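PDB 3WWX: S12 family peptidase from Streptomyces sp. 82F2, which probably hydrolyses amide bonds with D-stereospecificity, acting as a serine peptidase of the beta-lactamase-related S12 family. Local coordinates for residues K56-A68 with L254-M268. Residues are numbered along the deposited sequence; the frame is centred on the assembly and turned at random.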
ATOM      1  N   LYS A  56       0.497   3.557   0.634  1.00  9.54           N
ATOM      2  CA  LYS A  56       0.170   4.535  -0.391  1.00  7.49           C
ATOM      3  C   LYS A  56      -1.144   5.260  -0.115  1.00  9.57           C
ATOM      4  O   LYS A  56      -1.276   6.428  -0.448  1.00  9.37           O
ATOM      5  CB  LYS A  56       0.104   3.880  -1.760  1.00  9.22           C
ATOM      6  CG  LYS A  56       1.450   3.434  -2.286  1.00  8.55           C
ATOM      7  CD  LYS A  56       1.359   2.985  -3.739  1.00  9.83           C
ATOM      8  CE  LYS A  56       2.719   2.623  -4.312  1.00  9.14           C
ATOM      9  NZ  LYS A  56       3.307   1.424  -3.694  1.00 10.88           N
ATOM     10  N   THR A  57      -2.139   4.575   0.442  1.00  9.17           N
ATOM     11  CA  THR A  57      -3.405   5.248   0.701  1.00  8.31           C
ATOM     12  C   THR A  57      -3.227   6.340   1.755  1.00  9.96           C
ATOM     13  O   THR A  57      -3.845   7.409   1.665  1.00  9.77           O
ATOM     14  CB  THR A  57      -4.472   4.259   1.153  1.00  8.63           C
ATOM     15  OG1 THR A  57      -4.505   3.145   0.263  1.00  9.41           O
ATOM     16  CG2 THR A  57      -5.828   4.935   1.173  1.00 10.33           C
ATOM     17  N   PHE A  58      -2.379   6.081   2.751  1.00  9.12           N
ATOM     18  CA  PHE A  58      -2.079   7.089   3.766  1.00  8.86           C
ATOM     19  C   PHE A  58      -1.382   8.294   3.130  1.00 10.53           C
ATOM     20  O   PHE A  58      -1.736   9.444   3.373  1.00 10.51           O
ATOM     21  CB  PHE A  58      -1.218   6.503   4.882  1.00  9.43           C
ATOM     22  CG  PHE A  58      -1.937   5.490   5.736  1.00  9.38           C
ATOM     23  CD1 PHE A  58      -1.997   4.158   5.348  1.00 10.28           C
ATOM     24  CD2 PHE A  58      -2.538   5.854   6.924  1.00  9.46           C
ATOM     25  CE1 PHE A  58      -2.648   3.203   6.124  1.00  9.96           C
ATOM     26  CE2 PHE A  58      -3.207   4.891   7.702  1.00  9.62           C
ATOM     27  CZ  PHE A  58      -3.247   3.578   7.308  1.00 10.29           C
ATOM     28  N   THR A  59      -0.378   8.037   2.310  1.00  9.30           N
ATOM     29  CA  THR A  59       0.334   9.098   1.622  1.00  9.65           C
ATOM     30  C   THR A  59      -0.590   9.964   0.768  1.00 11.16           C
ATOM     31  O   THR A  59      -0.533  11.212   0.832  1.00 11.04           O
ATOM     32  CB  THR A  59       1.451   8.466   0.773  1.00  9.26           C
ATOM     33  OG1 THR A  59       2.313   7.741   1.655  1.00  9.88           O
ATOM     34  CG2 THR A  59       2.240   9.502  -0.005  1.00 10.49           C
ATOM     35  N   ALA A  60      -1.462   9.320  -0.014  1.00 10.24           N
ATOM     36  CA  ALA A  60      -2.422  10.058  -0.848  1.00  9.03           C
ATOM     37  C   ALA A  60      -3.394  10.870  -0.009  1.00 10.91           C
ATOM     38  O   ALA A  60      -3.733  11.996  -0.373  1.00 11.00           O
ATOM     39  CB  ALA A  60      -3.177   9.119  -1.760  1.00 10.12           C
ATOM     40  N   THR A  61      -3.846  10.312   1.100  1.00 11.20           N
ATOM     41  CA  THR A  61      -4.790  11.019   1.972  1.00  9.92           C
ATOM     42  C   THR A  61      -4.178  12.321   2.476  1.00 12.38           C
ATOM     43  O   THR A  61      -4.829  13.355   2.479  1.00 11.52           O
ATOM     44  CB  THR A  61      -5.222  10.135   3.152  1.00 10.90           C
ATOM     45  OG1 THR A  61      -5.928   8.992   2.654  1.00 10.73           O
ATOM     46  CG2 THR A  61      -6.170  10.890   4.101  1.00 11.11           C
ATOM     47  N   VAL A  62      -2.923  12.282   2.876  1.00  9.91           N
ATOM     48  CA  VAL A  62      -2.261  13.499   3.356  1.00  9.73           C
ATOM     49  C   VAL A  62      -2.226  14.549   2.259  1.00 13.15           C
ATOM     50  O   VAL A  62      -2.539  15.717   2.499  1.00 12.97           O
ATOM     51  CB  VAL A  62      -0.847  13.200   3.857  1.00 10.87           C
ATOM     52  CG1 VAL A  62      -0.072  14.491   4.107  1.00 12.08           C
ATOM     53  CG2 VAL A  62      -0.910  12.357   5.105  1.00 12.18           C
ATOM     54  N   LEU A  63      -1.854  14.167   1.038  1.00 11.21           N
ATOM     55  CA  LEU A  63      -1.774  15.149  -0.037  1.00 10.52           C
ATOM     56  C   LEU A  63      -3.136  15.713  -0.371  1.00 13.65           C
ATOM     57  O   LEU A  63      -3.251  16.891  -0.705  1.00 13.63           O
ATOM     58  CB  LEU A  63      -1.127  14.560  -1.281  1.00 12.93           C
ATOM     59  CG  LEU A  63       0.385  14.573  -1.153  1.00 11.11           C
ATOM     60  CD1 LEU A  63       0.983  13.594  -2.129  1.00 13.91           C
ATOM     61  CD2 LEU A  63       0.937  15.979  -1.402  1.00 12.75           C
ATOM     62  N   LEU A  64      -4.175  14.890  -0.293  1.00 10.92           N
ATOM     63  CA  LEU A  64      -5.524  15.406  -0.522  1.00 11.70           C
ATOM     64  C   LEU A  64      -5.975  16.365   0.579  1.00 13.31           C
ATOM     65  O   LEU A  64      -6.657  17.353   0.285  1.00 14.04           O
ATOM     66  CB  LEU A  64      -6.497  14.235  -0.724  1.00 11.93           C
ATOM     67  CG  LEU A  64      -6.361  13.588  -2.107  1.00 13.95           C
ATOM     68  CD1 LEU A  64      -6.864  12.149  -2.096  1.00 14.98           C
ATOM     69  CD2 LEU A  64      -7.125  14.403  -3.151  1.00 13.20           C
ATOM     70  N   GLN A  65      -5.597  16.107   1.819  1.00 12.68           N
ATOM     71  CA  GLN A  65      -5.846  17.078   2.875  1.00 12.40           C
ATOM     72  C   GLN A  65      -5.102  18.374   2.612  1.00 14.82           C
ATOM     73  O   GLN A  65      -5.672  19.457   2.776  1.00 15.99           O
ATOM     74  CB  GLN A  65      -5.464  16.532   4.241  1.00 13.83           C
ATOM     75  CG  GLN A  65      -6.349  15.401   4.749  1.00 12.23           C
ATOM     76  CD  GLN A  65      -6.106  15.118   6.205  1.00 15.87           C
ATOM     77  OE1 GLN A  65      -5.118  15.570   6.784  1.00 17.71           O
ATOM     78  NE2 GLN A  65      -7.021  14.378   6.829  1.00 16.79           N
ATOM     79  N   LEU A  66      -3.839  18.289   2.220  1.00 13.05           N
ATOM     80  CA  LEU A  66      -3.069  19.506   1.978  1.00 14.95           C
ATOM     81  C   LEU A  66      -3.689  20.326   0.852  1.00 18.10           C
ATOM     82  O   LEU A  66      -3.715  21.558   0.920  1.00 16.82           O
ATOM     83  CB  LEU A  66      -1.598  19.178   1.681  1.00 14.01           C
ATOM     84  CG  LEU A  66      -0.819  18.560   2.842  1.00 13.83           C
ATOM     85  CD1 LEU A  66       0.507  18.018   2.331  1.00 15.11           C
ATOM     86  CD2 LEU A  66      -0.604  19.583   3.970  1.00 15.94           C
ATOM     87  N   GLN A  67      -4.215  19.653  -0.167  1.00 14.91           N
ATOM     88  CA  GLN A  67      -4.895  20.350  -1.249  1.00 15.34           C
ATOM     89  C   GLN A  67      -6.172  21.022  -0.726  1.00 18.61           C
ATOM     90  O   GLN A  67      -6.484  22.159  -1.114  1.00 19.99           O
ATOM     91  CB  GLN A  67      -5.203  19.423  -2.429  1.00 14.05           C
ATOM     92  CG  GLN A  67      -6.046  20.113  -3.504  1.00 16.31           C
ATOM     93  CD  GLN A  67      -6.274  19.280  -4.734  1.00 16.06           C
ATOM     94  OE1 GLN A  67      -5.743  19.580  -5.812  1.00 17.32           O
ATOM     95  NE2 GLN A  67      -7.087  18.236  -4.601  1.00 15.69           N
ATOM     96  N   ALA A  68      -6.911  20.320   0.123  1.00 15.31           N
ATOM     97  CA  ALA A  68      -8.146  20.854   0.718  1.00 15.81           C
ATOM     98  C   ALA A  68      -7.854  22.073   1.588  1.00 21.68           C
ATOM     99  O   ALA A  68      -8.729  22.923   1.776  1.00 22.50           O
ATOM    100  CB  ALA A  68      -8.822  19.795   1.537  1.00 18.12           C
ATOM    101  N   LEU A 254     -12.004   6.647   5.894  1.00  9.96           N
ATOM    102  CA  LEU A 254     -11.687   7.259   4.623  1.00  9.88           C
ATOM    103  C   LEU A 254     -12.871   7.273   3.660  1.00 11.40           C
ATOM    104  O   LEU A 254     -13.252   8.328   3.144  1.00 11.01           O
ATOM    105  CB  LEU A 254     -10.533   6.509   3.965  1.00  9.73           C
ATOM    106  CG  LEU A 254     -10.046   7.086   2.628  1.00 10.05           C
ATOM    107  CD1 LEU A 254      -9.435   8.455   2.803  1.00 12.60           C
ATOM    108  CD2 LEU A 254      -8.994   6.139   2.029  1.00 10.29           C
ATOM    109  N   LEU A 255     -13.462   6.119   3.405  1.00 10.54           N
ATOM    110  CA  LEU A 255     -14.561   6.047   2.439  1.00 10.37           C
ATOM    111  C   LEU A 255     -15.835   6.714   2.950  1.00 12.79           C
ATOM    112  O   LEU A 255     -16.680   7.140   2.157  1.00 13.22           O
ATOM    113  CB  LEU A 255     -14.830   4.596   1.995  1.00 12.33           C
ATOM    114  CG  LEU A 255     -13.966   4.093   0.822  1.00 12.62           C
ATOM    115  CD1 LEU A 255     -14.228   4.868  -0.454  1.00 12.79           C
ATOM    116  CD2 LEU A 255     -12.490   4.111   1.168  1.00 11.40           C
ATOM    117  N   GLN A 256     -15.948   6.836   4.263  1.00 11.16           N
ATOM    118  CA  GLN A 256     -17.053   7.577   4.878  1.00 11.94           C
ATOM    119  C   GLN A 256     -16.885   9.090   4.792  1.00 14.00           C
ATOM    120  O   GLN A 256     -17.816   9.826   5.143  1.00 15.46           O
ATOM    121  CB  GLN A 256     -17.204   7.180   6.343  1.00 12.60           C
ATOM    122  CG  GLN A 256     -17.769   5.787   6.562  1.00 12.54           C
ATOM    123  CD  GLN A 256     -17.595   5.280   7.975  1.00 13.92           C
ATOM    124  OE1 GLN A 256     -17.298   6.038   8.886  1.00 14.01           O
ATOM    125  NE2 GLN A 256     -17.781   3.985   8.162  1.00 14.56           N
ATOM    126  N   GLY A 257     -15.727   9.564   4.356  1.00 12.32           N
ATOM    127  CA  GLY A 257     -15.468  10.987   4.237  1.00 12.59           C
ATOM    128  C   GLY A 257     -15.015  11.665   5.512  1.00 14.00           C
ATOM    129  O   GLY A 257     -15.036  12.907   5.604  1.00 14.78           O
ATOM    130  N   ARG A 258     -14.579  10.900   6.497  1.00 12.78           N
ATOM    131  CA  ARG A 258     -14.197  11.507   7.771  1.00 12.74           C
ATOM    132  C   ARG A 258     -12.814  12.147   7.754  1.00 14.57           C
ATOM    133  O   ARG A 258     -12.467  12.867   8.689  1.00 15.73           O
ATOM    134  CB  ARG A 258     -14.293  10.505   8.912  1.00 13.46           C
ATOM    135  CG  ARG A 258     -15.619   9.800   8.935  1.00 13.00           C
ATOM    136  CD  ARG A 258     -16.028   9.364  10.313  1.00 12.86           C
ATOM    137  NE  ARG A 258     -17.188   8.479  10.236  1.00 12.46           N
ATOM    138  CZ  ARG A 258     -18.104   8.315  11.181  1.00 12.16           C
ATOM    139  NH1 ARG A 258     -18.053   9.004  12.310  1.00 12.72           N
ATOM    140  NH2 ARG A 258     -19.068   7.440  10.976  1.00 11.31           N
ATOM    141  N   LEU A 259     -12.019  11.880   6.714  1.00 13.19           N
ATOM    142  CA  LEU A 259     -10.666  12.418   6.611  1.00 13.15           C
ATOM    143  C   LEU A 259     -10.517  13.438   5.496  1.00 14.33           C
ATOM    144  O   LEU A 259      -9.480  14.081   5.380  1.00 15.10           O
ATOM    145  CB  LEU A 259      -9.682  11.267   6.344  1.00 15.35           C
ATOM    146  CG  LEU A 259      -9.520  10.268   7.481  1.00 16.62           C
ATOM    147  CD1 LEU A 259      -8.720   9.035   7.046  1.00 16.01           C
ATOM    148  CD2 LEU A 259      -8.815  10.941   8.637  1.00 21.61           C
ATOM    149  N   LEU A 260     -11.533  13.562   4.654  1.00 14.15           N
ATOM    150  CA  LEU A 260     -11.454  14.393   3.451  1.00 14.90           C
ATOM    151  C   LEU A 260     -12.796  15.033   3.164  1.00 15.82           C
ATOM    152  O   LEU A 260     -13.835  14.392   3.328  1.00 17.21           O
ATOM    153  CB  LEU A 260     -11.088  13.559   2.231  1.00 14.00           C
ATOM    154  CG  LEU A 260      -9.710  12.890   2.201  1.00 12.31           C
ATOM    155  CD1 LEU A 260      -9.590  12.014   0.982  1.00 16.98           C
ATOM    156  CD2 LEU A 260      -8.601  13.937   2.209  1.00 16.22           C
ATOM    157  N   PRO A 261     -12.790  16.290   2.698  1.00 15.12           N
ATOM    158  CA  PRO A 261     -14.059  16.843   2.217  1.00 15.78           C
ATOM    159  C   PRO A 261     -14.526  16.153   0.931  1.00 18.01           C
ATOM    160  O   PRO A 261     -13.770  15.407   0.279  1.00 16.98           O
ATOM    161  CB  PRO A 261     -13.737  18.327   1.985  1.00 18.89           C
ATOM    162  CG  PRO A 261     -12.278  18.361   1.735  1.00 23.84           C
ATOM    163  CD  PRO A 261     -11.666  17.217   2.511  1.00 16.49           C
ATOM    164  N   LYS A 262     -15.775  16.413   0.560  1.00 19.11           N
ATOM    165  CA  LYS A 262     -16.403  15.757  -0.584  1.00 20.23           C
ATOM    166  C   LYS A 262     -15.577  15.855  -1.851  1.00 17.99           C
ATOM    167  O   LYS A 262     -15.434  14.870  -2.573  1.00 19.09           O
ATOM    168  CB  LYS A 262     -17.783  16.387  -0.854  1.00 25.49           C
ATOM    169  CG  LYS A 262     -18.407  16.034  -2.228  1.00 26.29           C
ATOM    170  CD  LYS A 262     -19.210  17.190  -2.834  1.00 35.42           C
ATOM    171  CE  LYS A 262     -20.478  17.466  -2.045  1.00 30.12           C
ATOM    172  NZ  LYS A 262     -21.393  18.440  -2.743  1.00 28.80           N
ATOM    173  N   SER A 263     -15.074  17.046  -2.159  1.00 18.31           N
ATOM    174  CA  SER A 263     -14.373  17.243  -3.425  1.00 20.64           C
ATOM    175  C   SER A 263     -13.121  16.384  -3.433  1.00 16.66           C
ATOM    176  O   SER A 263     -12.763  15.805  -4.452  1.00 17.77           O
ATOM    177  CB  SER A 263     -13.992  18.715  -3.632  1.00 25.55           C
ATOM    178  OG  SER A 263     -13.206  19.185  -2.555  1.00 30.37           O
ATOM    179  N   ALA A 264     -12.454  16.325  -2.286  1.00 16.20           N
ATOM    180  CA  ALA A 264     -11.208  15.561  -2.175  1.00 15.80           C
ATOM    181  C   ALA A 264     -11.459  14.061  -2.303  1.00 14.50           C
ATOM    182  O   ALA A 264     -10.749  13.356  -3.041  1.00 13.88           O
ATOM    183  CB  ALA A 264     -10.531  15.872  -0.890  1.00 14.31           C
ATOM    184  N   LEU A 265     -12.457  13.538  -1.593  1.00 13.43           N
ATOM    185  CA  LEU A 265     -12.773  12.124  -1.740  1.00 13.74           C
ATOM    186  C   LEU A 265     -13.234  11.800  -3.161  1.00 14.27           C
ATOM    187  O   LEU A 265     -12.986  10.718  -3.698  1.00 14.12           O
ATOM    188  CB  LEU A 265     -13.824  11.696  -0.717  1.00 14.52           C
ATOM    189  CG  LEU A 265     -14.140  10.198  -0.629  1.00 13.49           C
ATOM    190  CD1 LEU A 265     -12.883   9.366  -0.401  1.00 17.08           C
ATOM    191  CD2 LEU A 265     -15.123   9.953   0.476  1.00 16.54           C
ATOM    192  N   ASN A 266     -13.919  12.745  -3.798  1.00 15.65           N
ATOM    193  CA  ASN A 266     -14.306  12.547  -5.189  1.00 15.99           C
ATOM    194  C   ASN A 266     -13.086  12.403  -6.115  1.00 13.06           C
ATOM    195  O   ASN A 266     -13.079  11.564  -7.017  1.00 14.81           O
ATOM    196  CB  ASN A 266     -15.126  13.733  -5.687  1.00 16.94           C
ATOM    197  CG  ASN A 266     -15.584  13.549  -7.110  1.00 30.23           C
ATOM    198  OD1 ASN A 266     -16.302  12.594  -7.430  1.00 31.66           O
ATOM    199  ND2 ASN A 266     -15.158  14.453  -7.988  1.00 33.59           N
ATOM    200  N   GLU A 267     -12.073  13.232  -5.904  1.00 13.80           N
ATOM    201  CA  GLU A 267     -10.825  13.120  -6.664  1.00 12.75           C
ATOM    202  C   GLU A 267     -10.162  11.778  -6.388  1.00 12.72           C
ATOM    203  O   GLU A 267      -9.675  11.134  -7.304  1.00 13.88           O
ATOM    204  CB  GLU A 267      -9.883  14.273  -6.340  1.00 13.85           C
ATOM    205  CG  GLU A 267     -10.368  15.605  -6.952  1.00 15.30           C
ATOM    206  CD  GLU A 267      -9.394  16.767  -6.801  1.00 21.14           C
ATOM    207  OE1 GLU A 267      -8.177  16.541  -6.652  1.00 16.76           O
ATOM    208  OE2 GLU A 267      -9.856  17.936  -6.842  1.00 21.23           O
ATOM    209  N   MET A 268     -10.160  11.365  -5.127  1.00 12.41           N
ATOM    210  CA  MET A 268      -9.511  10.121  -4.751  1.00 13.53           C
ATOM    211  C   MET A 268     -10.148   8.927  -5.434  1.00 12.62           C
ATOM    212  O   MET A 268      -9.458   7.970  -5.795  1.00 12.48           O
ATOM    213  CB  MET A 268      -9.573   9.925  -3.245  1.00 11.82           C
ATOM    214  CG  MET A 268      -8.640   8.830  -2.759  1.00 12.25           C
ATOM    215  SD  MET A 268      -8.687   8.682  -0.966  1.00 13.70           S
ATOM    216  CE  MET A 268      -6.957   8.347  -0.645  1.00 12.55           C
TER
HETATM  217  O   HOH W   1      -7.469  19.785  -7.895  1.00 28.68           O
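Met268 packs as a knob into a hole on helix 56-68 lined by Thr57, Ala60, Thr61 and Leu64. With CG anti to its backbone N (chi1 -166°) and the chain bent at chi3, its CE lies 3.5 Å from Thr61 OG1, while Leu64 CD1 rests on its CB at 3.7 Å. Leu64 CB meets Leu260 CD2 at 3.6 Å. Beside this cluster, Thr57 CG2 presses tightly on Leu254 CD2 (3.5 Å). Gln65 NE2 donates to Leu259 O (2.9 Å) on a lone pair in the carbonyl plane, and Arg185 holds its OE1. Gln67 NE2 reaches Glu267 OE1 (2.9 Å) from above the carboxylate, whose plane stands 82° from the amide; a water joins the other two oxygens, and Arg99 salt-bridges Glu267 OE1. Further back, Thr61 OG1 is tied to Thr57 O, and Thr57 OG1 to Gly286 and Tyr251. A Schellman motif at Gly257 ends helix 244-255, and Pro261 occupies the N-cap position of helix 262-268, which runs closer to antiparallel than parallel to segment 56-68 (140° between N-to-C directions). This is a single knob-into-hole contact in a beta-lactamase-type fold, joining helix 56-68 to helix 262-268, its preceding linker and the last turn of helix 244-255.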